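Local coordinates for putative D-alanine N-acetyltransferase of GNAT family (Desulfovibrio desulfuricans subsp. desulfuricans, PDB 2R7H), which probably transfers an acyl group, as other GNAT-family acetyltransferases do, with a substrate that remains to be established, at residues F22-L27 / V120-L125; T41-P46 / I138-P143; G86-P89 / Y95-Y98; K160-Y163 / D168-I171. All coordinates share one frame; numbering follows the deposited sequence.

Contact 1. Residues F22-L27 / V120-L125; sequences FRRQVL and VHDVRL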
loop_
_atom_site.group_PDB
_atom_site.type_symbol
_atom_site.label_atom_id
_atom_site.label_comp_id
_atom_site.label_asym_id
_atom_site.label_seq_id
_atom_site.Cartn_x
_atom_site.Cartn_y
_atom_site.Cartn_z
ATOM N N PHE B 22 -14.991 -0.296 24.424
ATOM C CA PHE B 22 -14.321 0.064 23.162
ATOM C C PHE B 22 -13.989 1.551 23.195
ATOM O O PHE B 22 -14.859 2.362 23.505
ATOM C CB PHE B 22 -15.154 -0.321 21.950
ATOM C CG PHE B 22 -15.353 -1.786 21.842
ATOM C CD1 PHE B 22 -14.296 -2.597 21.451
ATOM C CD2 PHE B 22 -16.561 -2.371 22.145
ATOM C CE1 PHE B 22 -14.457 -3.954 21.356
ATOM C CE2 PHE B 22 -16.721 -3.750 22.053
ATOM C CZ PHE B 22 -15.658 -4.537 21.659
ATOM N N ARG B 23 -12.732 1.898 22.924
ATOM C CA ARG B 23 -12.267 3.290 22.955
ATOM C C ARG B 23 -11.554 3.609 21.647
ATOM O O ARG B 23 -10.783 2.796 21.164
ATOM C CB ARG B 23 -11.312 3.457 24.141
ATOM C CG ARG B 23 -10.590 4.809 24.222
ATOM C CD ARG B 23 -9.912 5.047 25.565
ATOM N NE ARG B 23 -9.067 3.935 26.014
ATOM C CZ ARG B 23 -7.831 3.673 25.586
ATOM N NH1 ARG B 23 -7.264 4.399 24.640
ATOM N NH2 ARG B 23 -7.165 2.640 26.083
ATOM N N ARG B 24 -11.835 4.776 21.083
ATOM C CA ARG B 24 -11.200 5.247 19.855
ATOM C C ARG B 24 -10.114 6.280 20.092
ATOM O O ARG B 24 -9.280 6.475 19.220
ATOM C CB ARG B 24 -12.189 5.864 18.873
ATOM C CG ARG B 24 -12.993 4.951 17.994
ATOM C CD ARG B 24 -13.957 4.179 18.736
ATOM N NE ARG B 24 -14.818 3.424 17.838
ATOM C CZ ARG B 24 -15.708 2.540 18.266
ATOM N NH1 ARG B 24 -15.939 2.326 19.570
ATOM N NH2 ARG B 24 -16.418 1.898 17.379
ATOM N N GLN B 25 -10.148 6.977 21.229
ATOM C CA GLN B 25 -9.162 8.022 21.533
ATOM C C GLN B 25 -7.820 7.398 21.857
ATOM O O GLN B 25 -7.785 6.493 22.650
ATOM C CB GLN B 25 -9.623 8.868 22.739
ATOM C CG GLN B 25 -8.758 10.128 22.995
ATOM C CD GLN B 25 -9.209 10.947 24.205
ATOM O OE1 GLN B 25 -9.672 10.404 25.221
ATOM N NE2 GLN B 25 -9.020 12.262 24.117
ATOM N N VAL B 26 -6.738 7.893 21.249
ATOM C CA VAL B 26 -5.401 7.372 21.491
ATOM C C VAL B 26 -4.801 8.178 22.624
ATOM O O VAL B 26 -4.787 9.408 22.569
ATOM C CB VAL B 26 -4.496 7.475 20.252
ATOM C CG1 VAL B 26 -3.107 6.945 20.556
ATOM C CG2 VAL B 26 -5.091 6.701 19.131
ATOM N N LEU B 27 -4.338 7.475 23.652
ATOM C CA LEU B 27 -3.720 8.068 24.819
ATOM C C LEU B 27 -2.224 7.720 24.787
ATOM O O LEU B 27 -1.819 6.823 24.047
ATOM C CB LEU B 27 -4.367 7.502 26.088
ATOM C CG LEU B 27 -5.897 7.630 26.152
ATOM C CD1 LEU B 27 -6.432 6.974 27.398
ATOM C CD2 LEU B 27 -6.347 9.074 26.086
ATOM N N VAL B 120 -16.051 -1.771 11.320
ATOM C CA VAL B 120 -17.067 -1.697 10.252
ATOM C C VAL B 120 -18.089 -0.587 10.523
ATOM O O VAL B 120 -18.456 0.118 9.620
ATOM C CB VAL B 120 -17.756 -3.038 10.042
ATOM C CG1 VAL B 120 -18.982 -2.913 9.162
ATOM C CG2 VAL B 120 -16.761 -4.018 9.473
ATOM N N HIS B 121 -18.488 -0.425 11.784
ATOM C CA HIS B 121 -19.389 0.639 12.197
ATOM C C HIS B 121 -18.769 1.984 11.870
ATOM O O HIS B 121 -19.400 2.852 11.267
ATOM C CB HIS B 121 -19.622 0.539 13.705
ATOM C CG HIS B 121 -20.210 1.763 14.326
ATOM N ND1 HIS B 121 -19.435 2.813 14.770
ATOM C CD2 HIS B 121 -21.493 2.091 14.619
ATOM C CE1 HIS B 121 -20.214 3.747 15.288
ATOM N NE2 HIS B 121 -21.466 3.327 15.217
ATOM N N ASP B 122 -17.513 2.149 12.258
ATOM C CA ASP B 122 -16.797 3.407 12.027
ATOM C C ASP B 122 -16.579 3.758 10.577
ATOM O O ASP B 122 -16.668 4.914 10.221
ATOM C CB ASP B 122 -15.458 3.424 12.743
ATOM C CG ASP B 122 -15.579 3.372 14.223
ATOM O OD1 ASP B 122 -16.711 3.420 14.774
ATOM O OD2 ASP B 122 -14.512 3.302 14.853
ATOM N N VAL B 123 -16.246 2.752 9.768
ATOM C CA VAL B 123 -16.029 2.889 8.340
ATOM C C VAL B 123 -17.373 3.229 7.676
ATOM O O VAL B 123 -17.424 4.071 6.791
ATOM C CB VAL B 123 -15.381 1.619 7.736
ATOM C CG1 VAL B 123 -15.488 1.605 6.237
ATOM C CG2 VAL B 123 -13.924 1.500 8.200
ATOM N N ARG B 124 -18.442 2.542 8.055
ATOM C CA ARG B 124 -19.755 2.901 7.544
ATOM C C ARG B 124 -20.111 4.380 7.822
ATOM O O ARG B 124 -20.588 5.079 6.919
ATOM C CB ARG B 124 -20.833 2.025 8.140
ATOM C CG ARG B 124 -20.894 0.690 7.529
ATOM C CD ARG B 124 -21.848 -0.261 8.248
ATOM N NE ARG B 124 -22.002 -1.482 7.442
ATOM C CZ ARG B 124 -22.547 -2.630 7.855
ATOM N NH1 ARG B 124 -22.879 -2.854 9.137
ATOM N NH2 ARG B 124 -22.640 -3.626 6.971
ATOM N N LEU B 125 -19.872 4.852 9.038
ATOM C CA LEU B 125 -20.174 6.262 9.374
ATOM C C LEU B 125 -19.488 7.342 8.569
ATOM O O LEU B 125 -20.046 8.415 8.386
ATOM C CB LEU B 125 -19.966 6.580 10.861
ATOM C CG LEU B 125 -21.172 6.312 11.753
ATOM C CD1 LEU B 125 -21.760 4.917 11.530
ATOM C CD2 LEU B 125 -20.794 6.571 13.195
#
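Arg24 holds Asp122 side-on, through NE and one terminal nitrogen, so that each nitrogen takes its own carboxylate oxygen, and this one salt bridge makes nearly the whole contact. NE meets OD2 of Asp122 at 3.0 Å, almost straight (163°), within the guanidinium plane and on the syn lone pair of the oxygen. The second bond, Arg24 NH2 to Asp122 OD1, is equally long at 3.0 Å but more bent. The two flat groups are twisted 47° against each other, and in keeping with this NH2 meets OD1 tilted from the guanidinium plane, while the NE bond lies in it. A bend at chi2 (69°) carries the Arg24 chain from the loop across to the helix, where it meets Asp122 coming from the opposite direction. OD1 of Asp122 has a second donor: ND1 of His121 reaches it at 2.8 Å, in the plane of the imidazole ring. The carboxylate is thus gripped by three nitrogens, which would probably stabilise its negative charge and limit its rotation. Arg24 NH2 also forms a salt bridge with Glu118, one turn earlier on the same helix, so the guanidinium links two acidic side chains. Arg24 itself follows strand 21-23, whose Arg23 pairs by backbone hydrogen bonds with Phe72. The arrangement is a surface salt-bridge network tying the end of an edge strand to helix 111-125 of the GNAT fold.

Contact 2. Residues T41-P46 / I138-P143; sequences TGFFTP and IRKYAP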
loop_
_atom_site.group_PDB
_atom_site.type_symbol
_atom_site.label_atom_id
_atom_site.label_comp_id
_atom_site.label_asym_id
_atom_site.label_seq_id
_atom_site.Cartn_x
_atom_site.Cartn_y
_atom_site.Cartn_z
ATOM N N THR B 41 0.915 -12.184 20.844
ATOM C CA THR B 41 0.296 -13.052 19.824
ATOM C C THR B 41 1.205 -13.996 19.042
ATOM O O THR B 41 0.711 -14.998 18.544
ATOM C CB THR B 41 -0.399 -12.221 18.755
ATOM O OG1 THR B 41 0.588 -11.570 17.934
ATOM C CG2 THR B 41 -1.368 -11.200 19.405
ATOM N N GLY B 42 2.492 -13.669 18.881
ATOM C CA GLY B 42 3.415 -14.519 18.097
ATOM C C GLY B 42 3.348 -14.342 16.568
ATOM O O GLY B 42 3.988 -15.072 15.818
ATOM N N PHE B 43 2.570 -13.380 16.099
ATOM C CA PHE B 43 2.439 -13.098 14.677
ATOM C C PHE B 43 3.238 -11.867 14.287
ATOM O O PHE B 43 3.212 -11.454 13.123
ATOM C CB PHE B 43 0.951 -12.937 14.299
ATOM C CG PHE B 43 0.245 -14.238 14.137
ATOM C CD1 PHE B 43 -0.122 -14.983 15.237
ATOM C CD2 PHE B 43 -0.024 -14.736 12.878
ATOM C CE1 PHE B 43 -0.742 -16.220 15.088
ATOM C CE2 PHE B 43 -0.651 -15.971 12.714
ATOM C CZ PHE B 43 -1.006 -16.714 13.824
ATOM N N PHE B 44 3.979 -11.298 15.225
ATOM C CA PHE B 44 4.719 -10.104 14.939
ATOM C C PHE B 44 6.185 -10.275 15.285
ATOM O O PHE B 44 6.517 -10.491 16.438
ATOM C CB PHE B 44 4.164 -8.921 15.729
ATOM C CG PHE B 44 2.799 -8.418 15.262
ATOM C CD1 PHE B 44 1.633 -9.118 15.580
ATOM C CD2 PHE B 44 2.674 -7.163 14.613
ATOM C CE1 PHE B 44 0.360 -8.621 15.189
ATOM C CE2 PHE B 44 1.387 -6.644 14.230
ATOM C CZ PHE B 44 0.252 -7.375 14.522
ATOM N N THR B 45 7.041 -10.164 14.280
ATOM C CA THR B 45 8.458 -10.209 14.494
ATOM C C THR B 45 8.743 -8.863 15.186
ATOM O O THR B 45 7.887 -7.969 15.200
ATOM C CB THR B 45 9.206 -10.277 13.164
ATOM O OG1 THR B 45 8.840 -9.145 12.376
ATOM C CG2 THR B 45 8.882 -11.567 12.405
ATOM N N PRO B 46 9.902 -8.714 15.812
ATOM C CA PRO B 46 10.158 -7.411 16.429
ATOM C C PRO B 46 9.955 -6.215 15.499
ATOM O O PRO B 46 9.462 -5.185 15.934
ATOM C CB PRO B 46 11.618 -7.525 16.890
ATOM C CG PRO B 46 11.826 -8.989 17.100
ATOM C CD PRO B 46 10.999 -9.667 16.036
ATOM N N ILE B 138 0.174 -18.977 3.981
ATOM C CA ILE B 138 0.839 -20.082 4.692
ATOM C C ILE B 138 -0.032 -20.695 5.804
ATOM O O ILE B 138 -0.946 -20.046 6.332
ATOM C CB ILE B 138 2.287 -19.717 5.224
ATOM C CG1 ILE B 138 2.278 -18.701 6.364
ATOM C CG2 ILE B 138 3.205 -19.299 4.101
ATOM C CD1 ILE B 138 3.693 -18.363 6.857
ATOM N N ARG B 139 0.278 -21.948 6.165
ATOM C CA ARG B 139 -0.455 -22.701 7.206
ATOM C C ARG B 139 -0.728 -21.902 8.498
ATOM O O ARG B 139 -1.868 -21.861 8.983
ATOM C CB ARG B 139 0.289 -24.015 7.532
ATOM N N LYS B 140 0.302 -21.237 9.017
ATOM C CA LYS B 140 0.203 -20.416 10.235
ATOM C C LYS B 140 -0.956 -19.398 10.236
ATOM O O LYS B 140 -1.489 -19.062 11.301
ATOM C CB LYS B 140 1.534 -19.672 10.418
ATOM C CG LYS B 140 1.618 -18.694 11.608
ATOM C CD LYS B 140 2.923 -17.907 11.550
ATOM C CE LYS B 140 3.028 -16.995 12.749
ATOM N NZ LYS B 140 4.242 -16.163 12.682
ATOM N N TYR B 141 -1.301 -18.894 9.045
ATOM C CA TYR B 141 -2.378 -17.916 8.848
ATOM C C TYR B 141 -3.733 -18.504 8.519
ATOM O O TYR B 141 -4.659 -17.757 8.256
ATOM C CB TYR B 141 -1.961 -16.879 7.803
ATOM C CG TYR B 141 -0.904 -15.960 8.347
ATOM C CD1 TYR B 141 0.433 -16.287 8.273
ATOM C CD2 TYR B 141 -1.257 -14.777 8.966
ATOM C CE1 TYR B 141 1.402 -15.457 8.771
ATOM C CE2 TYR B 141 -0.297 -13.950 9.475
ATOM C CZ TYR B 141 1.026 -14.295 9.368
ATOM O OH TYR B 141 1.979 -13.466 9.899
ATOM N N ALA B 142 -3.847 -19.836 8.534
ATOM C CA ALA B 142 -5.119 -20.515 8.298
ATOM C C ALA B 142 -6.232 -19.989 9.234
ATOM O O ALA B 142 -7.336 -19.721 8.764
ATOM C CB ALA B 142 -4.940 -22.043 8.405
ATOM N N PRO B 143 -5.947 -19.828 10.550
ATOM C CA PRO B 143 -6.963 -19.275 11.458
ATOM C C PRO B 143 -7.463 -17.876 11.057
ATOM O O PRO B 143 -8.668 -17.640 11.034
ATOM C CB PRO B 143 -6.229 -19.222 12.797
ATOM C CG PRO B 143 -5.187 -20.268 12.698
ATOM C CD PRO B 143 -4.730 -20.218 11.298
#
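Phe43 meets Lys140 over one face of its ring and Tyr141 at its edge; the contact joins the loop between helices 30-41 and 46-61 to the 3-10 turn that leads into helix 142-150, on the surface of the GNAT fold. The aromatic part is a T-shaped pair. The edge of Phe43 points at the face of Tyr141, with centroids 5.2 Å apart and planes at 81°, and the closest carbons are Phe43 CD2 and Tyr141 CE2 at 3.5 Å. The Phe43 edge stands toward the rim of the tyrosine ring and not over its middle.

The lysine adds CH-pi and cation-pi contacts. With CG anti to the backbone N (chi1 177°) and every later torsion extended, Lys140 runs straight out along the phenylalanine, the two side chains passing in opposite directions. Its CE sits 3.9 Å from the centroid of the Phe43 ring, close to the ring normal, while NZ lies farther off at 4.8 Å from the same centroid, still over the face.

Polar contacts are fewer. Residues 41-43 form an ST turn in which Thr41 OG1 accepts from the backbone N of Phe43, and Gly42, with positive phi, takes the chain out of helix 30-41. On the opposing segment the Tyr141 side chain rests on Thr135 and Ser136 of strand 130-136. The outstretched ammonium of Lys140 ends at the carbonyl of Gly42, where NZ makes a weak hydrogen bond to O at 3.3 Å.

Contact 3. Residues G86-P89 / Y95-Y98; sequences GPTP and YDLY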
loop_
_atom_site.group_PDB
_atom_site.type_symbol
_atom_site.label_atom_id
_atom_site.label_comp_id
_atom_site.label_asym_id
_atom_site.label_seq_id
_atom_site.Cartn_x
_atom_site.Cartn_y
_atom_site.Cartn_z
ATOM N N GLY B 86 -7.544 2.172 8.437
ATOM C CA GLY B 86 -7.486 3.526 7.909
ATOM C C GLY B 86 -7.942 3.660 6.486
ATOM O O GLY B 86 -8.076 2.670 5.781
ATOM N N PRO B 87 -8.226 4.906 6.052
ATOM C CA PRO B 87 -8.639 5.009 4.648
ATOM C C PRO B 87 -7.503 4.712 3.676
ATOM O O PRO B 87 -6.338 5.052 3.915
ATOM C CB PRO B 87 -9.066 6.456 4.512
ATOM C CG PRO B 87 -8.195 7.195 5.536
ATOM C CD PRO B 87 -8.212 6.221 6.705
ATOM N N THR B 88 -7.827 4.043 2.582
ATOM C CA THR B 88 -6.808 3.732 1.605
ATOM C C THR B 88 -6.447 5.005 0.801
ATOM O O THR B 88 -7.350 5.683 0.297
ATOM C CB THR B 88 -7.316 2.693 0.629
ATOM O OG1 THR B 88 -7.814 1.577 1.391
ATOM C CG2 THR B 88 -6.198 2.251 -0.259
ATOM N N PRO B 89 -5.152 5.358 0.728
ATOM C CA PRO B 89 -4.758 6.521 -0.040
ATOM C C PRO B 89 -5.227 6.466 -1.481
ATOM O O PRO B 89 -5.324 5.382 -2.053
ATOM C CB PRO B 89 -3.218 6.447 -0.033
ATOM C CG PRO B 89 -2.856 5.677 1.161
ATOM C CD PRO B 89 -3.997 4.753 1.439
ATOM N N TYR B 95 -11.200 1.397 2.554
ATOM C CA TYR B 95 -10.433 1.347 3.792
ATOM C C TYR B 95 -9.658 0.030 3.889
ATOM O O TYR B 95 -10.078 -0.967 3.364
ATOM C CB TYR B 95 -11.403 1.432 5.000
ATOM C CG TYR B 95 -12.015 2.800 5.164
ATOM C CD1 TYR B 95 -13.047 3.234 4.332
ATOM C CD2 TYR B 95 -11.547 3.668 6.125
ATOM C CE1 TYR B 95 -13.563 4.526 4.442
ATOM C CE2 TYR B 95 -12.042 4.935 6.241
ATOM C CZ TYR B 95 -13.056 5.359 5.411
ATOM O OH TYR B 95 -13.556 6.626 5.551
ATOM N N ASP B 96 -8.553 0.083 4.596
ATOM C CA ASP B 96 -7.763 -1.087 4.882
ATOM C C ASP B 96 -7.775 -1.419 6.367
ATOM O O ASP B 96 -7.589 -0.537 7.185
ATOM C CB ASP B 96 -6.325 -0.896 4.487
ATOM C CG ASP B 96 -6.130 -0.970 2.987
ATOM O OD1 ASP B 96 -6.348 -2.040 2.389
ATOM O OD2 ASP B 96 -5.667 0.024 2.458
ATOM N N LEU B 97 -8.056 -2.681 6.689
ATOM C CA LEU B 97 -7.943 -3.172 8.065
ATOM C C LEU B 97 -6.490 -3.656 8.128
ATOM O O LEU B 97 -6.152 -4.598 7.442
ATOM C CB LEU B 97 -8.878 -4.383 8.327
ATOM C CG LEU B 97 -8.785 -5.011 9.749
ATOM C CD1 LEU B 97 -9.162 -4.008 10.908
ATOM C CD2 LEU B 97 -9.695 -6.256 9.773
ATOM N N TYR B 98 -5.640 -3.004 8.912
ATOM C CA TYR B 98 -4.210 -3.361 9.038
ATOM C C TYR B 98 -4.096 -4.657 9.858
ATOM O O TYR B 98 -3.507 -5.625 9.371
ATOM C CB TYR B 98 -3.382 -2.120 9.482
ATOM C CG TYR B 98 -3.587 -0.919 8.500
ATOM C CD1 TYR B 98 -3.309 -1.069 7.147
ATOM C CD2 TYR B 98 -3.973 0.366 8.926
ATOM C CE1 TYR B 98 -3.501 -0.022 6.212
ATOM C CE2 TYR B 98 -4.163 1.452 7.982
ATOM C CZ TYR B 98 -3.924 1.244 6.615
ATOM O OH TYR B 98 -4.068 2.248 5.599
HETATM O O HOH W 1 -4.702 4.600 5.889
#
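Asp96 OD2 takes the hydroxyl of Thr88 at 2.9 Å from OG1, a donor that stands well above the carboxylate plane, 71° out of it. The two side chains cross at about a right angle; with OG1 of Thr88 beside its own backbone N (chi1 -53°), the hydroxyl is turned to the aspartate. The backbones pair here as the end of an antiparallel beta hairpin, strands 78-87 and 94-102, within the central sheet of the GNAT fold. Gly86 and Asp96 are a hydrogen-bonded pair: Asp96 N to Gly86 O is 2.9 Å, and Gly86 N to Asp96 O is 3.0 Å. Pro87 and Tyr95 follow as a non-hydrogen-bonded pair, in which Pro87 CB packs on Tyr95 CE2 at 3.8 Å. The hydroxyl of Tyr95 is bonded to Thr126 OG1. The ring of Tyr98 comes back alongside Gly86, whose N is 3.5 Å from Tyr98 CE2, and one ring face has Asp96 O above its centre. A water in the plane of that ring accepts a hydrogen bond from Tyr98 OH at 2.5 Å and donates to Pro87 O at 2.6 Å. Tyr98 also lines the pocket that holds 2-ethoxyethanol, together with Tyr68 and Trp99.

Contact 4. Residues K160-Y163 / D168-I171; sequences KAFY and DKII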
loop_
_atom_site.group_PDB
_atom_site.type_symbol
_atom_site.label_atom_id
_atom_site.label_comp_id
_atom_site.label_asym_id
_atom_site.label_seq_id
_atom_site.Cartn_x
_atom_site.Cartn_y
_atom_site.Cartn_z
ATOM N N LYS B 160 0.702 -14.497 -6.053
ATOM C CA LYS B 160 1.594 -15.638 -5.792
ATOM C C LYS B 160 2.978 -15.230 -5.354
ATOM O O LYS B 160 3.581 -14.339 -5.937
ATOM C CB LYS B 160 1.682 -16.592 -6.992
ATOM C CG LYS B 160 0.363 -17.287 -7.415
ATOM C CD LYS B 160 -0.251 -18.260 -6.375
ATOM C CE LYS B 160 0.594 -19.505 -6.100
ATOM N NZ LYS B 160 -0.006 -20.340 -4.978
ATOM N N ALA B 161 3.458 -15.854 -4.284
ATOM C CA ALA B 161 4.787 -15.600 -3.725
ATOM C C ALA B 161 5.062 -14.139 -3.458
ATOM O O ALA B 161 6.176 -13.713 -3.566
ATOM C CB ALA B 161 5.886 -16.196 -4.648
ATOM N N PHE B 162 4.049 -13.379 -3.049
ATOM C CA PHE B 162 4.189 -11.969 -2.791
ATOM C C PHE B 162 5.178 -11.652 -1.683
ATOM O O PHE B 162 6.085 -10.811 -1.876
ATOM C CB PHE B 162 2.801 -11.393 -2.463
ATOM C CG PHE B 162 2.790 -9.919 -2.254
ATOM C CD1 PHE B 162 2.568 -9.085 -3.323
ATOM C CD2 PHE B 162 2.944 -9.371 -0.994
ATOM C CE1 PHE B 162 2.564 -7.724 -3.162
ATOM C CE2 PHE B 162 2.916 -8.000 -0.824
ATOM C CZ PHE B 162 2.726 -7.179 -1.918
ATOM N N TYR B 163 5.061 -12.337 -0.562
ATOM C CA TYR B 163 5.975 -12.053 0.577
ATOM C C TYR B 163 7.337 -12.714 0.439
ATOM O O TYR B 163 8.332 -12.122 0.826
ATOM C CB TYR B 163 5.345 -12.413 1.904
ATOM C CG TYR B 163 4.048 -11.725 2.197
ATOM C CD1 TYR B 163 4.016 -10.396 2.602
ATOM C CD2 TYR B 163 2.850 -12.412 2.133
ATOM C CE1 TYR B 163 2.837 -9.762 2.908
ATOM C CE2 TYR B 163 1.638 -11.787 2.465
ATOM C CZ TYR B 163 1.639 -10.459 2.850
ATOM O OH TYR B 163 0.449 -9.824 3.136
ATOM N N ASP B 168 2.103 -16.527 -0.386
ATOM C CA ASP B 168 1.180 -15.717 -1.169
ATOM C C ASP B 168 0.446 -14.697 -0.338
ATOM O O ASP B 168 0.251 -14.926 0.852
ATOM C CB ASP B 168 0.104 -16.612 -1.770
ATOM C CG ASP B 168 0.662 -17.712 -2.654
ATOM O OD1 ASP B 168 1.849 -17.656 -3.047
ATOM O OD2 ASP B 168 -0.119 -18.632 -2.946
ATOM N N LYS B 169 0.051 -13.577 -0.962
ATOM C CA LYS B 169 -0.742 -12.566 -0.277
ATOM C C LYS B 169 -2.136 -12.817 -0.750
ATOM O O LYS B 169 -2.328 -12.916 -1.963
ATOM C CB LYS B 169 -0.356 -11.122 -0.647
ATOM C CG LYS B 169 -1.201 -10.075 0.171
ATOM C CD LYS B 169 -0.648 -8.689 0.128
ATOM C CE LYS B 169 -0.788 -8.021 -1.149
ATOM N NZ LYS B 169 -0.431 -6.557 -0.989
ATOM N N ILE B 170 -3.095 -12.928 0.182
ATOM C CA ILE B 170 -4.511 -13.120 -0.154
ATOM C C ILE B 170 -5.188 -11.810 0.259
ATOM O O ILE B 170 -4.965 -11.331 1.381
ATOM C CB ILE B 170 -5.219 -14.305 0.552
ATOM C CG1 ILE B 170 -4.598 -15.663 0.192
ATOM C CG2 ILE B 170 -6.721 -14.364 0.099
ATOM C CD1 ILE B 170 -3.232 -15.858 0.615
ATOM N N ILE B 171 -5.983 -11.235 -0.644
ATOM C CA ILE B 171 -6.683 -9.965 -0.384
ATOM C C ILE B 171 -8.154 -10.300 -0.224
ATOM O O ILE B 171 -8.782 -10.890 -1.131
ATOM C CB ILE B 171 -6.477 -8.899 -1.483
ATOM C CG1 ILE B 171 -4.975 -8.630 -1.725
ATOM C CG2 ILE B 171 -7.165 -7.590 -1.058
ATOM C CD1 ILE B 171 -4.650 -7.677 -2.903
#
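Asp168 receives one bond on each carboxylate oxygen from the facing corner of the chain. OD2 meets NZ of Lys160 at 2.7 Å in a salt bridge, on the syn side and slightly out of the carboxylate plane. OD1 accepts from the backbone N of Ala161, also at 2.7 Å, with an almost perfectly straight N-H (178°) that arrives on the anti side, tilted 32° out of the carboxylate plane. Lys160 brings its ammonium there by folding back on itself, bent at both chi2 and chi3, so that its CD and CE also lie against Asp168.

The next residue along, Lys169, packs beside Phe162, both side chains pointing the same way. Its CE sits over the centre of the phenylalanine ring, 3.7 Å from the centroid, and NZ lies off-centre at 3.9 Å, an off-axis cation-pi contact. The turn at chi3 (71°) lays the end of the lysine across that ring. Tyr163 crosses the lysine at about a right angle, its OH 3.4 Å from Lys169 CD, while Phe162 CD2 lies over the Tyr163 ring. Farther out, Glu134 of strand 130-136 holds Lys169 NZ in a salt bridge.

Beyond these, Phe162 meets Phe132 of the second subunit. Within the chain, strand 167-175 runs between strands 130-136 and 154-159, and the corner at 160-163 lies just past the latter, one of the two outermost strands of the sheet within this chain.

In the fold
From the N terminus, contact 1 opens just after strand 21-23 and closes far along, on helix 111-125. Contact 2 opens inside that loop, between helices 30-41 and 46-61, and closes beyond it at 138-143, so the two cross. Contact 3, the hairpin of 78-87 with 94-102, is nested inside both. Contact 4 follows in series, closing the short connection from strand 154-159 to strand 167-175. Contacts 1, 3 and 4 reach the same central sheet, and contact 1 touches contact 3 where Val123 packs on Tyr95. Contact 2 lies on the opposite side of the chain's centre from contacts 1 and 3, its nearest atoms about 5 Å from contact 4.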